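Local coordinates for pili retraction protein PilT (Thermus thermophilus, PDB 5FL3) that probably hydrolyses ATP to power the retraction of type IV pili, at residues Val288-Ile293 with Val333-Glu338; Ile341-Ala346 with His354-Leu359. All blocks are in the same frame, centred on the assembly; numbering follows the deposited sequence.

Contact 1 of 2, residues Val288-Ile293 with Val333-Glu338; sequences VLALEI and VELYTE
Leu335 of helix 328-337 reaches down onto Val288 and Ala290 at the start of strand 287-295, the outermost strand of the mixed sheet of a P-loop NTPase fold. That strand runs antiparallel to its neighbour, strand 270-280, to which Val288, Ala290 and Glu292 are tied by backbone hydrogen bonds. Helix and strand run nearly antiparallel: the axes of the two short segments make an angle of 151° and are 9.8 Å apart at closest approach, a spacing that one branched side chain can bridge.

Leu335 supplies more than half of the buried surface. Its CG lies anti to its own carbonyl carbon (chi1 -75°), which extends the fork toward the strand and gives each methyl a different task. CD2 packs against CG2 of Val288 at 3.7 Å, the two side chains passing alongside each other and pointing opposite ways. CD1 settles over the backbone, 3.9 Å from CA of Ala290. The small methyl of Ala290 suits this place because it lets the leucine come down almost onto the main chain. Val288 is beta-branched, a shape well accommodated in a strand, and its other methyl, CG1, is turned to Ile341.

The CB of Leu289 is directed away from the helix, and its side chain touches the bound ADP. The strand thus borders the ADP pocket through Leu289 while Val288 and Ala290 receive the helix. Even so, Leu289 meets the helix through its main chain: its carbonyl O lies 3.6 Å from CD1 of Leu335, a van der Waals contact with a methyl.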
ATOM      1  N   VAL A 288      -0.777  -7.644 -12.786  1.00 45.42           N
ATOM      2  CA  VAL A 288      -1.415  -6.467 -13.355  1.00 42.45           C
ATOM      3  C   VAL A 288      -2.445  -5.926 -12.349  1.00 43.34           C
ATOM      4  O   VAL A 288      -3.005  -6.690 -11.543  1.00 40.43           O
ATOM      5  CB  VAL A 288      -2.060  -6.814 -14.726  1.00 39.79           C
ATOM      6  CG1 VAL A 288      -3.014  -7.976 -14.577  1.00 44.12           C
ATOM      7  CG2 VAL A 288      -2.752  -5.621 -15.335  1.00 37.94           C
ATOM      8  N   LEU A 289      -2.665  -4.613 -12.368  1.00 38.47           N
ATOM      9  CA  LEU A 289      -3.545  -3.987 -11.400  1.00 35.40           C
ATOM     10  C   LEU A 289      -4.989  -3.915 -11.892  1.00 39.13           C
ATOM     11  O   LEU A 289      -5.281  -3.394 -12.972  1.00 41.64           O
ATOM     12  CB  LEU A 289      -3.032  -2.584 -11.045  1.00 35.24           C
ATOM     13  CG  LEU A 289      -3.839  -1.743 -10.042  1.00 34.37           C
ATOM     14  CD1 LEU A 289      -3.981  -2.436  -8.699  1.00 34.14           C
ATOM     15  CD2 LEU A 289      -3.196  -0.376  -9.846  1.00 37.52           C
ATOM     16  N   ALA A 290      -5.883  -4.467 -11.086  1.00 35.73           N
ATOM     17  CA  ALA A 290      -7.309  -4.266 -11.240  1.00 38.51           C
ATOM     18  C   ALA A 290      -7.674  -3.126 -10.313  1.00 42.12           C
ATOM     19  O   ALA A 290      -7.374  -3.189  -9.121  1.00 40.85           O
ATOM     20  CB  ALA A 290      -8.081  -5.519 -10.893  1.00 37.47           C
ATOM     21  N   LEU A 291      -8.327  -2.099 -10.849  1.00 41.42           N
ATOM     22  CA  LEU A 291      -8.496  -0.847 -10.124  1.00 42.44           C
ATOM     23  C   LEU A 291      -9.903  -0.284 -10.277  1.00 44.75           C
ATOM     24  O   LEU A 291     -10.419  -0.150 -11.403  1.00 42.00           O
ATOM     25  CB  LEU A 291      -7.454   0.161 -10.604  1.00 38.90           C
ATOM     26  CG  LEU A 291      -7.585   1.570 -10.057  1.00 41.73           C
ATOM     27  CD1 LEU A 291      -7.448   1.558  -8.536  1.00 42.01           C
ATOM     28  CD2 LEU A 291      -6.544   2.472 -10.678  1.00 41.69           C
ATOM     29  N   GLU A 292     -10.533  -0.010  -9.135  1.00 41.17           N
ATOM     30  CA  GLU A 292     -11.832   0.662  -9.087  1.00 43.29           C
ATOM     31  C   GLU A 292     -11.649   2.081  -8.546  1.00 42.03           C
ATOM     32  O   GLU A 292     -10.996   2.265  -7.516  1.00 36.51           O
ATOM     33  CB  GLU A 292     -12.813  -0.116  -8.227  1.00 37.09           C
ATOM     34  CG  GLU A 292     -14.130   0.564  -8.002  1.00 39.15           C
ATOM     35  CD  GLU A 292     -15.094  -0.356  -7.286  1.00 46.21           C
ATOM     36  OE1 GLU A 292     -15.301  -1.473  -7.796  1.00 51.84           O
ATOM     37  OE2 GLU A 292     -15.641   0.014  -6.220  1.00 48.10           O
ATOM     38  N   ILE A 293     -12.230   3.067  -9.234  1.00 39.74           N
ATOM     39  CA  ILE A 293     -12.101   4.479  -8.862  1.00 38.18           C
ATOM     40  C   ILE A 293     -13.434   5.126  -8.525  1.00 43.82           C
ATOM     41  O   ILE A 293     -14.309   5.240  -9.383  1.00 43.60           O
ATOM     42  CB  ILE A 293     -11.442   5.290  -9.990  1.00 40.17           C
ATOM     43  CG1 ILE A 293     -10.134   4.618 -10.415  1.00 41.69           C
ATOM     44  CG2 ILE A 293     -11.196   6.722  -9.585  1.00 40.25           C
ATOM     45  CD1 ILE A 293      -9.460   5.270 -11.588  1.00 43.93           C
ATOM     46  N   VAL A 333     -13.353  -6.651 -17.238  1.00 53.60           N
ATOM     47  CA  VAL A 333     -13.740  -6.748 -18.640  1.00 53.87           C
ATOM     48  C   VAL A 333     -12.648  -6.167 -19.541  1.00 54.90           C
ATOM     49  O   VAL A 333     -12.145  -6.840 -20.448  1.00 53.11           O
ATOM     50  CB  VAL A 333     -15.073  -6.013 -18.901  1.00 51.09           C
ATOM     51  CG1 VAL A 333     -15.178  -5.594 -20.346  1.00 51.73           C
ATOM     52  CG2 VAL A 333     -16.257  -6.883 -18.490  1.00 54.33           C
ATOM     53  N   GLU A 334     -12.260  -4.927 -19.253  1.00 53.39           N
ATOM     54  CA  GLU A 334     -11.248  -4.223 -20.029  1.00 54.34           C
ATOM     55  C   GLU A 334      -9.896  -4.943 -19.999  1.00 53.15           C
ATOM     56  O   GLU A 334      -9.173  -4.965 -20.988  1.00 56.95           O
ATOM     57  CB  GLU A 334     -11.112  -2.786 -19.509  1.00 51.34           C
ATOM     58  CG  GLU A 334     -10.147  -1.920 -20.293  1.00 59.34           C
ATOM     59  CD  GLU A 334     -10.138  -0.469 -19.823  1.00 73.36           C
ATOM     60  OE1 GLU A 334     -10.992  -0.094 -18.979  1.00 69.47           O
ATOM     61  OE2 GLU A 334      -9.267   0.298 -20.299  1.00 78.47           O
ATOM     62  N   LEU A 335      -9.559  -5.540 -18.861  1.00 53.67           N
ATOM     63  CA  LEU A 335      -8.300  -6.277 -18.737  1.00 54.67           C
ATOM     64  C   LEU A 335      -8.377  -7.617 -19.464  1.00 52.45           C
ATOM     65  O   LEU A 335      -7.422  -8.021 -20.133  1.00 52.78           O
ATOM     66  CB  LEU A 335      -7.925  -6.486 -17.255  1.00 47.18           C
ATOM     67  CG  LEU A 335      -7.389  -5.234 -16.539  1.00 50.60           C
ATOM     68  CD1 LEU A 335      -7.487  -5.361 -15.027  1.00 40.45           C
ATOM     69  CD2 LEU A 335      -5.949  -4.924 -16.973  1.00 43.85           C
ATOM     70  N   TYR A 336      -9.515  -8.301 -19.323  1.00 54.07           N
ATOM     71  CA  TYR A 336      -9.735  -9.575 -20.002  1.00 55.01           C
ATOM     72  C   TYR A 336      -9.730  -9.420 -21.524  1.00 58.03           C
ATOM     73  O   TYR A 336      -8.937 -10.087 -22.197  1.00 59.86           O
ATOM     74  CB  TYR A 336     -11.046 -10.227 -19.573  1.00 54.80           C
ATOM     75  CG  TYR A 336     -11.287 -11.503 -20.329  1.00 59.01           C
ATOM     76  CD1 TYR A 336     -10.425 -12.580 -20.182  1.00 62.15           C
ATOM     77  CD2 TYR A 336     -12.341 -11.624 -21.225  1.00 60.19           C
ATOM     78  CE1 TYR A 336     -10.615 -13.752 -20.880  1.00 61.28           C
ATOM     79  CE2 TYR A 336     -12.547 -12.801 -21.928  1.00 57.45           C
ATOM     80  CZ  TYR A 336     -11.677 -13.864 -21.753  1.00 64.31           C
ATOM     81  OH  TYR A 336     -11.852 -15.048 -22.449  1.00 64.89           O
ATOM     82  N   THR A 337     -10.586  -8.548 -22.065  1.00 52.32           N
ATOM     83  CA  THR A 337     -10.645  -8.376 -23.519  1.00 50.20           C
ATOM     84  C   THR A 337      -9.296  -7.991 -24.093  1.00 55.81           C
ATOM     85  O   THR A 337      -8.979  -8.374 -25.226  1.00 63.64           O
ATOM     86  CB  THR A 337     -11.646  -7.308 -23.979  1.00 46.83           C
ATOM     87  OG1 THR A 337     -11.085  -6.006 -23.766  1.00 56.58           O
ATOM     88  CG2 THR A 337     -12.991  -7.458 -23.284  1.00 47.62           C
ATOM     89  N   GLU A 338      -8.502  -7.250 -23.323  1.00 55.97           N
ATOM     90  CA  GLU A 338      -7.169  -6.834 -23.773  1.00 50.41           C
ATOM     91  C   GLU A 338      -6.129  -7.901 -23.574  1.00 45.04           C
ATOM     92  O   GLU A 338      -4.966  -7.706 -23.904  1.00 46.26           O
ATOM     93  CB  GLU A 338      -6.725  -5.583 -23.050  1.00 50.06           C
ATOM     94  CG  GLU A 338      -7.353  -4.342 -23.597  1.00 65.07           C
ATOM     95  CD  GLU A 338      -6.754  -3.112 -22.987  1.00 70.73           C
ATOM     96  OE1 GLU A 338      -7.069  -2.837 -21.807  1.00 67.61           O
ATOM     97  OE2 GLU A 338      -5.956  -2.439 -23.684  1.00 76.16           O
TER

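Contact 2 of 2, residues Ile341-Ala346 with His354-Leu359; sequences ISLEDA and HEFRLL
Apolar packing between Phe356 and the pair Leu343 and Ala346 makes up this contact. Phe356 carries nearly half of the buried surface. Its CG stands anti to the backbone N (chi1 177°), so that the ring projects from helix 353-361 across to the first turn of helix 343-349. The far end of the ring does the touching. CZ meets CB of Ala346 at 3.7 Å, while CE2 lies 3.8 Å from CD1 of Leu343. The leucine methyl comes to the ring edge, close to the ring plane, and the two side chains meet at a slant. A bare methyl at Ala346 leaves room for the ring to come close to the helix, whereas the longer Leu343, on the exposed margin, has to reach over with its branch.

Both segments belong to two consecutive short helices near the C-terminal end of the chain, joined by a short connection and packed beside helix 328-337. Phe356 also touches Val333 of that helix, and Leu343 touches its Tyr336, so the aromatic ring sits where three helices converge, a fitting place for a large, flat, apolar side chain.

The polar interactions are made within each helix or to other parts of the chain. Ser342 is the N-cap of helix 343-349: its OG accepts from N of Asp345 at 2.9 Å with an N-H...O angle of 164°, satisfying an amide that the first turn leaves without a main-chain acceptor. Serine serves here because its short hydroxyl can fold back onto the turn. On the other helix, Glu355 forms a salt bridge through OE1 with NZ of Lys314.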
ATOM      1  N   ILE A 341      -5.405 -10.550 -18.475  1.00 54.26           N
ATOM      2  CA  ILE A 341      -5.755 -11.576 -17.491  1.00 54.16           C
ATOM      3  C   ILE A 341      -6.579 -12.703 -18.124  1.00 56.74           C
ATOM      4  O   ILE A 341      -7.240 -12.507 -19.151  1.00 52.86           O
ATOM      5  CB  ILE A 341      -6.554 -10.983 -16.292  1.00 51.63           C
ATOM      6  CG1 ILE A 341      -7.769 -10.192 -16.780  1.00 49.19           C
ATOM      7  CG2 ILE A 341      -5.672 -10.098 -15.444  1.00 45.63           C
ATOM      8  CD1 ILE A 341      -8.679  -9.687 -15.666  1.00 46.42           C
ATOM      9  N   SER A 342      -6.546 -13.881 -17.504  1.00 57.11           N
ATOM     10  CA  SER A 342      -7.337 -15.005 -17.985  1.00 54.18           C
ATOM     11  C   SER A 342      -8.800 -14.801 -17.648  1.00 60.21           C
ATOM     12  O   SER A 342      -9.147 -13.950 -16.827  1.00 62.86           O
ATOM     13  CB  SER A 342      -6.855 -16.311 -17.385  1.00 48.12           C
ATOM     14  OG  SER A 342      -7.170 -16.363 -16.011  1.00 55.44           O
ATOM     15  N   LEU A 343      -9.661 -15.586 -18.283  1.00 62.77           N
ATOM     16  CA  LEU A 343     -11.078 -15.551 -17.969  1.00 59.36           C
ATOM     17  C   LEU A 343     -11.300 -16.073 -16.558  1.00 57.36           C
ATOM     18  O   LEU A 343     -12.125 -15.550 -15.807  1.00 58.76           O
ATOM     19  CB  LEU A 343     -11.878 -16.380 -18.978  1.00 62.33           C
ATOM     20  CG  LEU A 343     -13.377 -16.542 -18.701  1.00 57.79           C
ATOM     21  CD1 LEU A 343     -14.097 -15.193 -18.696  1.00 55.11           C
ATOM     22  CD2 LEU A 343     -13.975 -17.471 -19.730  1.00 65.47           C
ATOM     23  N   GLU A 344     -10.556 -17.113 -16.206  1.00 58.04           N
ATOM     24  CA  GLU A 344     -10.671 -17.717 -14.885  1.00 59.17           C
ATOM     25  C   GLU A 344     -10.349 -16.692 -13.804  1.00 58.13           C
ATOM     26  O   GLU A 344     -11.146 -16.451 -12.898  1.00 57.62           O
ATOM     27  CB  GLU A 344      -9.745 -18.921 -14.771  1.00 59.42           C
ATOM     28  CG  GLU A 344      -9.966 -19.743 -13.515  1.00 69.21           C
ATOM     29  CD  GLU A 344      -8.995 -20.915 -13.392  1.00 78.39           C
ATOM     30  OE1 GLU A 344      -8.014 -20.974 -14.178  1.00 73.32           O
ATOM     31  OE2 GLU A 344      -9.217 -21.773 -12.503  1.00 76.49           O
ATOM     32  N   ASP A 345      -9.179 -16.078 -13.922  1.00 56.75           N
ATOM     33  CA  ASP A 345      -8.764 -15.038 -12.995  1.00 56.44           C
ATOM     34  C   ASP A 345      -9.728 -13.828 -13.005  1.00 59.62           C
ATOM     35  O   ASP A 345     -10.082 -13.306 -11.943  1.00 54.41           O
ATOM     36  CB  ASP A 345      -7.326 -14.603 -13.311  1.00 50.25           C
ATOM     37  CG  ASP A 345      -6.304 -15.638 -12.890  1.00 50.96           C
ATOM     38  OD1 ASP A 345      -6.653 -16.545 -12.092  1.00 53.97           O
ATOM     39  OD2 ASP A 345      -5.149 -15.551 -13.350  1.00 45.69           O
ATOM     40  N   ALA A 346     -10.154 -13.393 -14.190  1.00 53.16           N
ATOM     41  CA  ALA A 346     -11.123 -12.316 -14.278  1.00 50.61           C
ATOM     42  C   ALA A 346     -12.416 -12.661 -13.522  1.00 56.28           C
ATOM     43  O   ALA A 346     -13.006 -11.797 -12.863  1.00 57.92           O
ATOM     44  CB  ALA A 346     -11.427 -11.989 -15.728  1.00 52.24           C
ATOM     45  N   HIS A 354     -21.423 -12.830 -12.061  1.00 79.85           N
ATOM     46  CA  HIS A 354     -22.597 -12.705 -12.901  1.00 79.24           C
ATOM     47  C   HIS A 354     -22.543 -11.425 -13.722  1.00 78.79           C
ATOM     48  O   HIS A 354     -22.512 -11.475 -14.956  1.00 78.50           O
ATOM     49  CB  HIS A 354     -23.861 -12.724 -12.045  1.00 83.36           C
ATOM     50  CG  HIS A 354     -25.120 -12.545 -12.831  1.00 83.95           C
ATOM     51  ND1 HIS A 354     -25.804 -13.604 -13.385  1.00 83.59           N
ATOM     52  CD2 HIS A 354     -25.812 -11.430 -13.166  1.00 86.41           C
ATOM     53  CE1 HIS A 354     -26.868 -13.151 -14.025  1.00 86.42           C
ATOM     54  NE2 HIS A 354     -26.896 -11.836 -13.907  1.00 89.08           N
ATOM     55  N   GLU A 355     -22.513 -10.281 -13.033  1.00 80.09           N
ATOM     56  CA  GLU A 355     -22.519  -8.978 -13.701  1.00 78.28           C
ATOM     57  C   GLU A 355     -21.326  -8.858 -14.645  1.00 76.77           C
ATOM     58  O   GLU A 355     -21.325  -8.033 -15.559  1.00 76.01           O
ATOM     59  CB  GLU A 355     -22.532  -7.822 -12.678  1.00 82.54           C
ATOM     60  CG  GLU A 355     -23.869  -7.675 -11.897  1.00 90.81           C
ATOM     61  CD  GLU A 355     -23.910  -6.481 -10.918  1.00 95.86           C
ATOM     62  OE1 GLU A 355     -23.725  -5.326 -11.368  1.00 89.55           O
ATOM     63  OE2 GLU A 355     -24.158  -6.696  -9.702  1.00 92.18           O
ATOM     64  N   PHE A 356     -20.327  -9.709 -14.439  1.00 76.68           N
ATOM     65  CA  PHE A 356     -19.162  -9.736 -15.310  1.00 75.84           C
ATOM     66  C   PHE A 356     -19.493 -10.209 -16.726  1.00 73.60           C
ATOM     67  O   PHE A 356     -19.231  -9.485 -17.695  1.00 71.86           O
ATOM     68  CB  PHE A 356     -18.061 -10.624 -14.718  1.00 75.72           C
ATOM     69  CG  PHE A 356     -16.850 -10.750 -15.606  1.00 70.04           C
ATOM     70  CD1 PHE A 356     -15.964  -9.696 -15.745  1.00 64.22           C
ATOM     71  CD2 PHE A 356     -16.605 -11.916 -16.312  1.00 64.32           C
ATOM     72  CE1 PHE A 356     -14.860  -9.802 -16.568  1.00 60.76           C
ATOM     73  CE2 PHE A 356     -15.500 -12.023 -17.132  1.00 61.77           C
ATOM     74  CZ  PHE A 356     -14.627 -10.970 -17.257  1.00 59.08           C
ATOM     75  N   ARG A 357     -20.051 -11.416 -16.854  1.00 74.90           N
ATOM     76  CA  ARG A 357     -20.268 -11.995 -18.186  1.00 77.39           C
ATOM     77  C   ARG A 357     -21.292 -11.189 -18.989  1.00 72.94           C
ATOM     78  O   ARG A 357     -21.144 -11.022 -20.197  1.00 75.06           O
ATOM     79  CB  ARG A 357     -20.691 -13.464 -18.084  1.00 81.30           C
ATOM     80  CG  ARG A 357     -20.960 -14.151 -19.441  1.00 85.52           C
ATOM     81  CD  ARG A 357     -19.758 -14.126 -20.411  1.00 82.81           C
ATOM     82  NE  ARG A 357     -20.038 -14.897 -21.632  1.00 98.79           N
ATOM     83  CZ  ARG A 357     -19.352 -14.811 -22.773  1.00 94.47           C
ATOM     84  NH1 ARG A 357     -18.328 -13.973 -22.876  1.00 84.46           N
ATOM     85  NH2 ARG A 357     -19.702 -15.562 -23.818  1.00 89.80           N
ATOM     86  N   LEU A 358     -22.318 -10.684 -18.314  1.00 75.63           N
ATOM     87  CA  LEU A 358     -23.213  -9.708 -18.919  1.00 74.56           C
ATOM     88  C   LEU A 358     -22.404  -8.578 -19.541  1.00 74.06           C
ATOM     89  O   LEU A 358     -22.386  -8.403 -20.761  1.00 76.78           O
ATOM     90  CB  LEU A 358     -24.184  -9.141 -17.883  1.00 70.33           C
ATOM     91  CG  LEU A 358     -25.252 -10.088 -17.352  1.00 74.14           C
ATOM     92  CD1 LEU A 358     -26.183  -9.353 -16.399  1.00 77.74           C
ATOM     93  CD2 LEU A 358     -26.021 -10.696 -18.506  1.00 75.43           C
ATOM     94  N   LEU A 359     -21.727  -7.831 -18.679  1.00 72.80           N
ATOM     95  CA  LEU A 359     -20.869  -6.726 -19.084  1.00 71.89           C
ATOM     96  C   LEU A 359     -19.883  -7.107 -20.193  1.00 72.57           C
ATOM     97  O   LEU A 359     -19.644  -6.324 -21.118  1.00 73.83           O
ATOM     98  CB  LEU A 359     -20.105  -6.207 -17.868  1.00 68.92           C
ATOM     99  CG  LEU A 359     -20.148  -4.710 -17.591  1.00 69.72           C
ATOM    100  CD1 LEU A 359     -21.532  -4.285 -17.126  1.00 71.46           C
ATOM    101  CD2 LEU A 359     -19.108  -4.347 -16.554  1.00 65.65           C
TER

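In the fold
Helix 328-337 links the two contacts, whose centres lie about 10 Å apart. Contact 1 sets it on the edge strand of the nucleotide-binding sheet, and contact 2 joins the two short helices that flank it. Both are mostly buried and apolar, but contact 1 is strand-to-helix packing, on a strand that also borders the ADP pocket, whereas contact 2 is helix-to-helix packing farther from the chain centre, with exposed Leu343 at its margin, away from the annotated sites. Aliphatic side chains suffice in the first; the second relies on an aromatic ring. Residues of the two contacts also touch directly, which makes them one continuous packing region.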